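Local coordinates for periplasmic binding protein (Agrobacterium tumefaciens str. B6, PDB 5L9G) that binds the opine mannopine in the periplasm, probably to deliver it to an ABC transporter for uptake, at residues 135-140 with 220-225; 144-147 with 152-155; 160-165 with 336-341; 172-177 with 243-248. All coordinates share one frame; numbering follows the deposited sequence.

Contact 1 (135-140 with 220-225)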
loop_
_atom_site.group_PDB
_atom_site.type_symbol
_atom_site.label_atom_id
_atom_site.label_comp_id
_atom_site.label_asym_id
_atom_site.label_seq_id
_atom_site.Cartn_x
_atom_site.Cartn_y
_atom_site.Cartn_z
ATOM N N ASN A 135 -14.392 7.064 -21.417
ATOM C CA ASN A 135 -15.082 5.775 -21.350
ATOM C C ASN A 135 -14.117 4.619 -21.034
ATOM O O ASN A 135 -14.043 3.613 -21.750
ATOM C CB ASN A 135 -15.941 5.537 -22.606
ATOM C CG ASN A 135 -17.187 6.441 -22.694
ATOM O OD1 ASN A 135 -17.293 7.515 -22.069
ATOM N ND2 ASN A 135 -18.160 6.049 -23.500
ATOM N N GLY A 136 -13.397 4.786 -19.930
ATOM C CA GLY A 136 -12.461 3.782 -19.447
ATOM C C GLY A 136 -13.117 2.786 -18.503
ATOM O O GLY A 136 -14.314 2.889 -18.211
ATOM N N PRO A 137 -12.344 1.790 -18.027
ATOM C CA PRO A 137 -12.914 0.811 -17.077
ATOM C C PRO A 137 -13.244 1.484 -15.738
ATOM O O PRO A 137 -12.407 2.205 -15.178
ATOM C CB PRO A 137 -11.790 -0.218 -16.913
ATOM C CG PRO A 137 -10.508 0.545 -17.232
ATOM C CD PRO A 137 -10.915 1.521 -18.313
ATOM N N LYS A 138 -14.442 1.243 -15.214
ATOM C CA LYS A 138 -14.825 1.889 -13.955
ATOM C C LYS A 138 -15.126 0.893 -12.820
ATOM O O LYS A 138 -15.735 1.275 -11.821
ATOM C CB LYS A 138 -15.995 2.855 -14.206
ATOM C CG LYS A 138 -15.594 4.062 -15.074
ATOM C CD LYS A 138 -16.781 4.885 -15.515
ATOM C CE LYS A 138 -16.383 6.017 -16.436
ATOM N NZ LYS A 138 -15.796 7.166 -15.700
ATOM N N SER A 139 -14.722 -0.381 -12.992
ATOM C CA SER A 139 -14.964 -1.488 -12.049
ATOM C C SER A 139 -13.967 -2.595 -12.345
ATOM O O SER A 139 -13.349 -2.590 -13.416
ATOM C CB SER A 139 -16.385 -2.044 -12.230
ATOM O OG SER A 139 -16.498 -2.872 -13.385
ATOM N N MET A 140 -13.808 -3.566 -11.413
ATOM C CA MET A 140 -12.896 -4.693 -11.668
ATOM C C MET A 140 -13.415 -5.591 -12.791
ATOM O O MET A 140 -12.606 -6.124 -13.552
ATOM C CB MET A 140 -12.667 -5.536 -10.417
ATOM C CG MET A 140 -11.690 -4.939 -9.480
ATOM S SD MET A 140 -10.108 -4.470 -10.244
ATOM C CE MET A 140 -9.486 -3.495 -8.921
ATOM N N VAL A 220 1.069 1.705 -20.693
ATOM C CA VAL A 220 -0.019 0.775 -20.377
ATOM C C VAL A 220 -1.339 1.434 -20.727
ATOM O O VAL A 220 -1.400 2.672 -20.784
ATOM C CB VAL A 220 0.011 0.280 -18.894
ATOM C CG1 VAL A 220 1.310 -0.462 -18.593
ATOM C CG2 VAL A 220 -0.219 1.428 -17.906
ATOM N N ASP A 221 -2.408 0.632 -20.889
ATOM C CA ASP A 221 -3.741 1.181 -21.165
ATOM C C ASP A 221 -4.551 1.307 -19.895
ATOM O O ASP A 221 -5.409 2.171 -19.766
ATOM C CB ASP A 221 -4.456 0.370 -22.250
ATOM C CG ASP A 221 -3.715 0.451 -23.572
ATOM O OD1 ASP A 221 -3.345 1.577 -23.981
ATOM O OD2 ASP A 221 -3.435 -0.602 -24.152
ATOM N N MET A 222 -4.288 0.418 -18.943
ATOM C CA MET A 222 -4.961 0.454 -17.641
ATOM C C MET A 222 -4.052 -0.229 -16.643
ATOM O O MET A 222 -3.226 -1.056 -17.032
ATOM C CB MET A 222 -6.363 -0.173 -17.675
ATOM C CG MET A 222 -6.358 -1.634 -18.128
ATOM S SD MET A 222 -8.052 -2.278 -18.132
ATOM C CE MET A 222 -8.691 -1.644 -19.722
ATOM N N ILE A 223 -4.195 0.127 -15.360
ATOM C CA ILE A 223 -3.289 -0.373 -14.315
ATOM C C ILE A 223 -4.003 -0.370 -12.985
ATOM O O ILE A 223 -4.807 0.526 -12.705
ATOM C CB ILE A 223 -1.982 0.517 -14.264
ATOM C CG1 ILE A 223 -0.969 0.060 -13.196
ATOM C CG2 ILE A 223 -2.294 2.041 -14.079
ATOM C CD1 ILE A 223 0.403 0.763 -13.317
ATOM N N ILE A 224 -3.696 -1.373 -12.162
ATOM C CA ILE A 224 -4.122 -1.371 -10.773
ATOM C C ILE A 224 -2.873 -0.994 -9.987
ATOM O O ILE A 224 -1.882 -1.740 -9.983
ATOM C CB ILE A 224 -4.736 -2.694 -10.264
ATOM C CG1 ILE A 224 -5.993 -3.083 -11.079
ATOM C CG2 ILE A 224 -5.077 -2.535 -8.758
ATOM C CD1 ILE A 224 -6.413 -4.556 -10.918
ATOM N N THR A 225 -2.907 0.175 -9.346
ATOM C CA THR A 225 -1.779 0.629 -8.516
ATOM C C THR A 225 -2.310 1.583 -7.418
ATOM O O THR A 225 -3.521 1.755 -7.255
ATOM C CB THR A 225 -0.592 1.179 -9.378
ATOM O OG1 THR A 225 0.574 1.363 -8.556
ATOM C CG2 THR A 225 -0.943 2.485 -10.108
#
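M222 places its CG between its own backbone N and carbonyl carbon (chi1 59°), runs extended through chi2 and then bends at chi3 (81°), which brings the thioether end against the ring of P137. The touch is made at one corner of the proline: M222 CE lies 3.8 Å from P137 CG, and M222 SD is also 3.8 Å from that P137 CG. The two side chains cross obliquely. Further along both segments, the bend of M140 at chi2 (-52°) swings the sulfur in toward I224, where M140 SD stands 3.8 Å from I224 CD1. The M140 methyl adjoins the same end of the isoleucine, a tip-to-tip meeting.

M222 and I224 sit two residues apart on strand 222-226 and so share a face, whereas I223 between them faces helix 208-216. Over that shared face run the loop after helix 129-132 and the start of helix 140-144, in an alpha/beta lobe of the solute-binding fold. From strand 115-128, W127 also packs on P137 and I125 on M140, and A165 of helix 162-169 touches both M140 and I224.

All four touching residues are buried, and carbon and thioether sulfur alone meet across the gap. The loop and the helix start are therefore held against the strand here by dispersion and exclusion of water, without any directional bond between the two segments.

Contact 2 (144-147 with 152-155)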
loop_
_atom_site.group_PDB
_atom_site.type_symbol
_atom_site.label_atom_id
_atom_site.label_comp_id
_atom_site.label_asym_id
_atom_site.label_seq_id
_atom_site.Cartn_x
_atom_site.Cartn_y
_atom_site.Cartn_z
ATOM N N PHE A 144 -11.069 -6.500 -16.100
ATOM C CA PHE A 144 -10.790 -7.864 -16.566
ATOM C C PHE A 144 -11.463 -8.178 -17.897
ATOM O O PHE A 144 -11.253 -9.260 -18.448
ATOM C CB PHE A 144 -11.190 -8.886 -15.470
ATOM C CG PHE A 144 -10.188 -9.028 -14.342
ATOM C CD1 PHE A 144 -9.974 -7.984 -13.436
ATOM C CD2 PHE A 144 -9.504 -10.222 -14.148
ATOM C CE1 PHE A 144 -9.057 -8.117 -12.385
ATOM C CE2 PHE A 144 -8.607 -10.365 -13.084
ATOM C CZ PHE A 144 -8.371 -9.305 -12.220
ATOM N N ASP A 145 -12.252 -7.234 -18.422
ATOM C CA ASP A 145 -13.011 -7.438 -19.665
ATOM C C ASP A 145 -12.203 -6.990 -20.882
ATOM O O ASP A 145 -12.331 -5.847 -21.332
ATOM C CB ASP A 145 -14.375 -6.743 -19.594
ATOM C CG ASP A 145 -15.351 -7.192 -20.677
ATOM O OD1 ASP A 145 -14.887 -7.725 -21.719
ATOM O OD2 ASP A 145 -16.571 -6.979 -20.501
ATOM N N VAL A 146 -11.420 -7.920 -21.442
ATOM C CA VAL A 146 -10.524 -7.668 -22.584
ATOM C C VAL A 146 -11.316 -7.480 -23.891
ATOM O O VAL A 146 -10.832 -6.815 -24.813
ATOM C CB VAL A 146 -9.406 -8.741 -22.675
ATOM C CG1 VAL A 146 -8.449 -8.468 -23.837
ATOM C CG2 VAL A 146 -8.619 -8.804 -21.364
ATOM N N LYS A 147 -12.543 -8.018 -23.953
ATOM C CA LYS A 147 -13.400 -7.832 -25.118
ATOM C C LYS A 147 -13.972 -6.414 -25.146
ATOM O O LYS A 147 -13.856 -5.742 -26.168
ATOM C CB LYS A 147 -14.518 -8.899 -25.183
ATOM C CG LYS A 147 -14.092 -10.313 -25.682
ATOM C CD LYS A 147 -13.496 -10.375 -27.108
ATOM C CE LYS A 147 -14.365 -11.131 -28.087
ATOM N NZ LYS A 147 -13.757 -11.162 -29.437
ATOM N N LYS A 152 -3.463 -3.149 -23.009
ATOM C CA LYS A 152 -2.386 -3.581 -22.133
ATOM C C LYS A 152 -2.711 -3.256 -20.683
ATOM O O LYS A 152 -2.926 -2.095 -20.339
ATOM C CB LYS A 152 -1.063 -2.913 -22.540
ATOM C CG LYS A 152 -0.556 -3.281 -23.931
ATOM C CD LYS A 152 0.705 -2.467 -24.245
ATOM C CE LYS A 152 1.098 -2.525 -25.704
ATOM N NZ LYS A 152 1.668 -3.845 -26.088
ATOM N N ARG A 153 -2.744 -4.296 -19.836
ATOM C CA ARG A 153 -2.952 -4.190 -18.393
ATOM C C ARG A 153 -1.616 -4.243 -17.641
ATOM O O ARG A 153 -0.680 -4.904 -18.086
ATOM C CB ARG A 153 -3.794 -5.379 -17.899
ATOM C CG ARG A 153 -5.323 -5.150 -17.983
ATOM C CD ARG A 153 -5.922 -5.684 -19.240
ATOM N NE ARG A 153 -7.383 -5.562 -19.225
ATOM C CZ ARG A 153 -8.097 -5.199 -20.283
ATOM N NH1 ARG A 153 -9.413 -5.065 -20.185
ATOM N NH2 ARG A 153 -7.498 -4.939 -21.442
ATOM N N ALA A 154 -1.550 -3.580 -16.471
ATOM C CA ALA A 154 -0.406 -3.699 -15.586
ATOM C C ALA A 154 -0.916 -3.971 -14.181
ATOM O O ALA A 154 -1.857 -3.324 -13.715
ATOM C CB ALA A 154 0.458 -2.458 -15.620
ATOM N N LEU A 155 -0.332 -4.979 -13.526
ATOM C CA LEU A 155 -0.716 -5.378 -12.175
ATOM C C LEU A 155 0.559 -5.476 -11.359
ATOM O O LEU A 155 1.642 -5.567 -11.926
ATOM C CB LEU A 155 -1.401 -6.760 -12.182
ATOM C CG LEU A 155 -2.880 -6.844 -12.575
ATOM C CD1 LEU A 155 -3.055 -6.643 -14.037
ATOM C CD2 LEU A 155 -3.437 -8.256 -12.258
#
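The guanidinium group of R153 is sandwiched: V146 CG2 sits over the centre of one face, 3.8 Å from R153 CZ, and on the opposite face lies the thioether of M222, with M222 CE 3.7 Å from R153 CZ. At the edge, near the plane of the group, D145 O approaches to 3.2 Å from R153 NH1. The setting is the connection from helix 140-144 to strand 153-156, a strand that runs parallel to both 201-205 and 222-226 in the sheet of this alpha/beta solute-binding fold. R153 stands at the start of the strand and reaches back across the loop that leads into it.

A bend at chi2 (95°) turns the outer part of the arginine toward the loop, and chi3 then keeps it extended. Its polar edge is satisfied mostly by backbone carbonyls: NE donates to F143 O at the end of the helix, and NH2 to F149 O and G151 O. One buried cation thus collects oxygens from the helix end and from the loop, which fixes the rotation of the group, while the contacts on its two faces confine the plane between them. L197 of helix 184-197 packs on both V146 and R153.

The carboxylate of D145 does not join in; its CB points away from the strand, and its OD1 accepts a hydrogen bond from K148 N, leaving D145 OD1 6.3 Å from R153 NH1.

Contact 3 (160-165 with 336-341)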
loop_
_atom_site.group_PDB
_atom_site.type_symbol
_atom_site.label_atom_id
_atom_site.label_comp_id
_atom_site.label_asym_id
_atom_site.label_seq_id
_atom_site.Cartn_x
_atom_site.Cartn_y
_atom_site.Cartn_z
ATOM N N ILE A 160 -1.173 -8.701 -2.613
ATOM C CA ILE A 160 -2.161 -7.915 -1.834
ATOM C C ILE A 160 -2.912 -6.922 -2.734
ATOM O O ILE A 160 -2.301 -6.069 -3.362
ATOM C CB ILE A 160 -1.581 -7.260 -0.551
ATOM C CG1 ILE A 160 -1.095 -8.377 0.432
ATOM C CG2 ILE A 160 -2.645 -6.356 0.121
ATOM C CD1 ILE A 160 -0.134 -7.900 1.541
ATOM N N GLY A 161 -4.229 -7.096 -2.810
ATOM C CA GLY A 161 -5.094 -6.272 -3.657
ATOM C C GLY A 161 -5.346 -6.906 -5.013
ATOM O O GLY A 161 -6.387 -6.657 -5.622
ATOM N N MET A 162 -4.418 -7.764 -5.484
ATOM C CA MET A 162 -4.518 -8.444 -6.790
ATOM C C MET A 162 -5.450 -9.659 -6.751
ATOM O O MET A 162 -6.255 -9.837 -7.673
ATOM C CB MET A 162 -3.122 -8.817 -7.332
ATOM C CG MET A 162 -2.112 -7.651 -7.298
ATOM S SD MET A 162 -2.617 -6.261 -8.371
ATOM C CE MET A 162 -2.738 -4.956 -7.194
ATOM N N ILE A 163 -5.353 -10.493 -5.694
ATOM C CA ILE A 163 -6.233 -11.662 -5.514
ATOM C C ILE A 163 -7.682 -11.170 -5.351
ATOM O O ILE A 163 -8.594 -11.700 -5.982
ATOM C CB ILE A 163 -5.801 -12.541 -4.295
ATOM C CG1 ILE A 163 -4.300 -12.978 -4.370
ATOM C CG2 ILE A 163 -6.748 -13.738 -4.082
ATOM C CD1 ILE A 163 -3.868 -13.893 -5.554
ATOM N N GLU A 164 -7.867 -10.147 -4.503
ATOM C CA GLU A 164 -9.177 -9.549 -4.225
ATOM C C GLU A 164 -9.774 -8.925 -5.478
ATOM O O GLU A 164 -10.999 -9.008 -5.655
ATOM C CB GLU A 164 -9.081 -8.510 -3.104
ATOM C CG GLU A 164 -8.607 -9.051 -1.762
ATOM C CD GLU A 164 -7.113 -8.882 -1.511
ATOM O OE1 GLU A 164 -6.729 -8.632 -0.347
ATOM O OE2 GLU A 164 -6.323 -9.020 -2.470
ATOM N N ALA A 165 -8.914 -8.318 -6.358
ATOM C CA ALA A 165 -9.348 -7.701 -7.626
ATOM C C ALA A 165 -10.039 -8.762 -8.489
ATOM O O ALA A 165 -11.104 -8.503 -9.027
ATOM C CB ALA A 165 -8.151 -7.105 -8.373
ATOM N N GLU A 336 2.845 -17.960 -3.656
ATOM C CA GLU A 336 3.183 -19.038 -4.582
ATOM C C GLU A 336 2.242 -19.103 -5.796
ATOM O O GLU A 336 2.727 -19.174 -6.922
ATOM C CB GLU A 336 3.277 -20.402 -3.845
ATOM C CG GLU A 336 3.481 -21.601 -4.761
ATOM C CD GLU A 336 3.883 -22.886 -4.070
ATOM O OE1 GLU A 336 3.000 -23.743 -3.834
ATOM O OE2 GLU A 336 5.091 -23.048 -3.788
ATOM N N ALA A 337 0.908 -19.101 -5.575
ATOM C CA ALA A 337 -0.056 -19.171 -6.670
ATOM C C ALA A 337 0.053 -17.961 -7.622
ATOM O O ALA A 337 -0.005 -18.129 -8.843
ATOM C CB ALA A 337 -1.465 -19.296 -6.117
ATOM N N TYR A 338 0.246 -16.749 -7.062
ATOM C CA TYR A 338 0.367 -15.533 -7.874
ATOM C C TYR A 338 1.705 -15.512 -8.640
ATOM O O TYR A 338 1.714 -15.137 -9.811
ATOM C CB TYR A 338 0.142 -14.288 -7.023
ATOM C CG TYR A 338 -0.050 -13.005 -7.807
ATOM C CD1 TYR A 338 -1.060 -12.892 -8.764
ATOM C CD2 TYR A 338 0.722 -11.880 -7.538
ATOM C CE1 TYR A 338 -1.263 -11.704 -9.466
ATOM C CE2 TYR A 338 0.523 -10.683 -8.227
ATOM C CZ TYR A 338 -0.480 -10.595 -9.180
ATOM O OH TYR A 338 -0.695 -9.405 -9.834
ATOM N N ASP A 339 2.795 -16.038 -8.034
ATOM C CA ASP A 339 4.094 -16.209 -8.706
ATOM C C ASP A 339 3.866 -17.035 -9.985
ATOM O O ASP A 339 4.382 -16.680 -11.034
ATOM C CB ASP A 339 5.114 -16.965 -7.804
ATOM C CG ASP A 339 5.868 -16.158 -6.757
ATOM O OD1 ASP A 339 5.749 -14.902 -6.763
ATOM O OD2 ASP A 339 6.575 -16.780 -5.925
ATOM N N ASN A 340 3.062 -18.115 -9.899
ATOM C CA ASN A 340 2.768 -18.988 -11.033
ATOM C C ASN A 340 1.955 -18.307 -12.125
ATOM O O ASN A 340 2.235 -18.524 -13.302
ATOM C CB ASN A 340 2.131 -20.286 -10.581
ATOM C CG ASN A 340 3.182 -21.250 -10.116
ATOM O OD1 ASN A 340 3.603 -21.241 -8.953
ATOM N ND2 ASN A 340 3.739 -21.994 -11.056
ATOM N N VAL A 341 0.984 -17.457 -11.748
ATOM C CA VAL A 341 0.199 -16.674 -12.708
ATOM C C VAL A 341 1.143 -15.787 -13.558
ATOM O O VAL A 341 1.012 -15.755 -14.781
ATOM C CB VAL A 341 -0.908 -15.837 -11.993
ATOM C CG1 VAL A 341 -1.489 -14.766 -12.913
ATOM C CG2 VAL A 341 -2.019 -16.746 -11.465
#
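The hydroxyl of Y338 is bonded to the backbone oxygen of W156, and the side chain of M162 packs against the same phenol oxygen, with M162 CG 3.4 Å and M162 CB 3.5 Å from Y338 OH. Y338 swings CG opposite its backbone N (chi1 -167°), which carries the ring from its helix toward the start of the other one, and its far end is what meets the methionine; M162 CB is 3.7 Å from Y338 CZ. Beyond CG the methionine bends at both chi2 and chi3, carrying SD and CE off past the hydroxyl. Nearer the backbone of helix 324-343, I163 CD1 comes within 4.3 Å of Y338 CB.

The long C-terminal helix 324-343 here packs beside the first turn of helix 162-169, just after strand 153-156, whose L155 also touches M162 and Y338. The E164 carboxylate folds back to the N-cap residue of that turn: G161 N donates to E164 OE2 at 2.9 Å, approaching from above the carboxylate plane with an angle of 135° at the hydrogen. The other oxygen, E164 OE1, is gripped by Y178 OH and by NE1 of W327, a residue of the C-terminal helix.

Contact 4 (172-177 with 243-248)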
loop_
_atom_site.group_PDB
_atom_site.type_symbol
_atom_site.label_atom_id
_atom_site.label_comp_id
_atom_site.label_asym_id
_atom_site.label_seq_id
_atom_site.Cartn_x
_atom_site.Cartn_y
_atom_site.Cartn_z
ATOM N N THR A 172 -18.190 -10.804 -7.164
ATOM C CA THR A 172 -18.337 -10.843 -5.710
ATOM C C THR A 172 -18.652 -9.434 -5.203
ATOM O O THR A 172 -17.891 -8.525 -5.493
ATOM C CB THR A 172 -17.048 -11.382 -5.049
ATOM O OG1 THR A 172 -16.717 -12.642 -5.629
ATOM C CG2 THR A 172 -17.186 -11.530 -3.542
ATOM N N PRO A 173 -19.730 -9.231 -4.412
ATOM C CA PRO A 173 -19.979 -7.881 -3.861
ATOM C C PRO A 173 -18.799 -7.443 -2.968
ATOM O O PRO A 173 -18.152 -8.294 -2.340
ATOM C CB PRO A 173 -21.280 -8.052 -3.063
ATOM C CG PRO A 173 -21.891 -9.332 -3.568
ATOM C CD PRO A 173 -20.742 -10.202 -3.944
ATOM N N ARG A 174 -18.479 -6.130 -2.961
ATOM C CA ARG A 174 -17.364 -5.583 -2.175
ATOM C C ARG A 174 -17.370 -6.018 -0.715
ATOM O O ARG A 174 -16.307 -6.276 -0.156
ATOM C CB ARG A 174 -17.325 -4.050 -2.263
ATOM C CG ARG A 174 -16.759 -3.556 -3.577
ATOM C CD ARG A 174 -16.578 -2.058 -3.585
ATOM N NE ARG A 174 -17.842 -1.311 -3.605
ATOM C CZ ARG A 174 -18.388 -0.778 -4.694
ATOM N NH1 ARG A 174 -17.818 -0.946 -5.882
ATOM N NH2 ARG A 174 -19.507 -0.072 -4.606
ATOM N N ASP A 175 -18.566 -6.108 -0.098
ATOM C CA ASP A 175 -18.676 -6.492 1.308
ATOM C C ASP A 175 -18.513 -8.014 1.548
ATOM O O ASP A 175 -18.567 -8.463 2.700
ATOM C CB ASP A 175 -20.000 -5.954 1.898
ATOM C CG ASP A 175 -21.288 -6.514 1.295
ATOM O OD1 ASP A 175 -21.251 -7.001 0.132
ATOM O OD2 ASP A 175 -22.336 -6.431 1.964
ATOM N N LYS A 176 -18.350 -8.804 0.464
ATOM C CA LYS A 176 -18.217 -10.269 0.524
ATOM C C LYS A 176 -16.862 -10.785 -0.034
ATOM O O LYS A 176 -16.673 -11.997 -0.149
ATOM C CB LYS A 176 -19.392 -10.973 -0.184
ATOM C CG LYS A 176 -20.778 -10.586 0.330
ATOM C CD LYS A 176 -21.342 -11.605 1.294
ATOM C CE LYS A 176 -22.756 -11.270 1.716
ATOM N NZ LYS A 176 -22.798 -10.172 2.723
ATOM N N VAL A 177 -15.936 -9.886 -0.391
ATOM C CA VAL A 177 -14.635 -10.288 -0.944
ATOM C C VAL A 177 -13.976 -11.419 -0.143
ATOM O O VAL A 177 -13.566 -12.438 -0.711
ATOM C CB VAL A 177 -13.661 -9.073 -1.100
ATOM C CG1 VAL A 177 -12.234 -9.528 -1.398
ATOM C CG2 VAL A 177 -14.142 -8.120 -2.183
ATOM N N THR A 243 -10.556 5.978 -10.708
ATOM C CA THR A 243 -11.763 5.917 -9.884
ATOM C C THR A 243 -11.425 5.202 -8.573
ATOM O O THR A 243 -10.509 4.381 -8.530
ATOM C CB THR A 243 -12.900 5.170 -10.644
ATOM O OG1 THR A 243 -14.032 5.085 -9.802
ATOM C CG2 THR A 243 -12.515 3.739 -11.057
ATOM N N PHE A 244 -12.208 5.466 -7.525
ATOM C CA PHE A 244 -12.071 4.726 -6.266
ATOM C C PHE A 244 -13.047 3.532 -6.277
ATOM O O PHE A 244 -13.047 2.749 -5.318
ATOM C CB PHE A 244 -12.366 5.627 -5.050
ATOM C CG PHE A 244 -11.230 6.574 -4.718
ATOM C CD1 PHE A 244 -10.173 6.164 -3.911
ATOM C CD2 PHE A 244 -11.230 7.880 -5.194
ATOM C CE1 PHE A 244 -9.121 7.046 -3.598
ATOM C CE2 PHE A 244 -10.181 8.754 -4.888
ATOM C CZ PHE A 244 -9.134 8.335 -4.094
ATOM N N ASN A 245 -13.905 3.403 -7.338
ATOM C CA ASN A 245 -14.854 2.277 -7.403
ATOM C C ASN A 245 -14.091 0.949 -7.423
ATOM O O ASN A 245 -13.160 0.800 -8.221
ATOM C CB ASN A 245 -15.755 2.367 -8.640
ATOM C CG ASN A 245 -16.891 1.377 -8.570
ATOM O OD1 ASN A 245 -17.708 1.403 -7.637
ATOM N ND2 ASN A 245 -16.891 0.406 -9.475
ATOM N N ASP A 246 -14.444 0.023 -6.513
ATOM C CA ASP A 246 -13.780 -1.292 -6.364
ATOM C C ASP A 246 -12.336 -1.198 -5.869
ATOM O O ASP A 246 -11.585 -2.179 -5.960
ATOM C CB ASP A 246 -13.845 -2.126 -7.664
ATOM C CG ASP A 246 -15.156 -2.818 -7.913
ATOM O OD1 ASP A 246 -15.974 -2.921 -6.955
ATOM O OD2 ASP A 246 -15.359 -3.292 -9.050
ATOM N N ALA A 247 -11.922 -0.026 -5.349
ATOM C CA ALA A 247 -10.561 0.080 -4.833
ATOM C C ALA A 247 -10.473 -0.578 -3.437
ATOM O O ALA A 247 -11.477 -0.712 -2.729
ATOM C CB ALA A 247 -10.123 1.539 -4.763
ATOM N N GLN A 248 -9.272 -0.997 -3.056
ATOM C CA GLN A 248 -9.033 -1.580 -1.744
ATOM C C GLN A 248 -8.449 -0.485 -0.856
ATOM O O GLN A 248 -7.446 0.140 -1.218
ATOM C CB GLN A 248 -8.053 -2.757 -1.837
ATOM C CG GLN A 248 -7.768 -3.416 -0.478
ATOM C CD GLN A 248 -6.770 -4.527 -0.628
ATOM O OE1 GLN A 248 -7.146 -5.673 -0.722
ATOM N NE2 GLN A 248 -5.515 -4.237 -0.810
#
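A partly buried salt bridge, R174 to D246, joins the loop between helices 162-169 and 177-180 to the corner at which strand 240-256 changes direction. R174 NH1 lies 2.9 Å from D246 OD1, near the edge of the guanidinium group, and reaches that oxygen from above the carboxylate plane; the two planes stand 63° apart. The same nitrogen makes a second, weak hydrogen bond, with R174 NH1 2.9 Å from N245 OD1 and an angle of only 127° at the hydrogen. The amide of N245 is nearly perpendicular to the guanidinium plane.

The corner is a type II beta turn from F244 to A247, with N245 and D246 as its central pair, and T243 braces it through an ST turn in which N245 N is 3.0 Å from T243 OG1. The N245 side chain starts anti to its backbone N (chi1 -169°) and D246 takes a different rotamer, yet both oxygens converge on one arginine nitrogen. The rest of each group turns to the loop and first residue of helix 140-144: N245 ND2 donates to K138 O, and D246 OD2 accepts from M140 N.

One carboxylate, that of D246, thus links the R174 loop to the N-terminal end of helix 140-144, dividing its two oxygens between an arginine and a backbone N-H. Both partners would be expected to stabilise its negative charge.

From the N terminus, segment 135-140 opens first. Within its loop, contact 2 opens and closes at once, joining the loop leaving helix 140-144 to strand 153-156. Next, 160-165 opens contact 3 and 172-177 opens contact 4. The chain returns at 220-225 to close contact 1, at 243-248 to close contact 4, tying the loop after helix 162-169 to the corner of strand 240-256, which also touches segment 135-140, and finally at 336-341 to close contact 3. Contact 2 is nested in contact 1 and contact 4 in contact 3, while contact 1 crosses both 3 and 4. Contacts 1 and 2 meet through neighbouring strands, and helix 162-169 brings the C-terminal helix to that region.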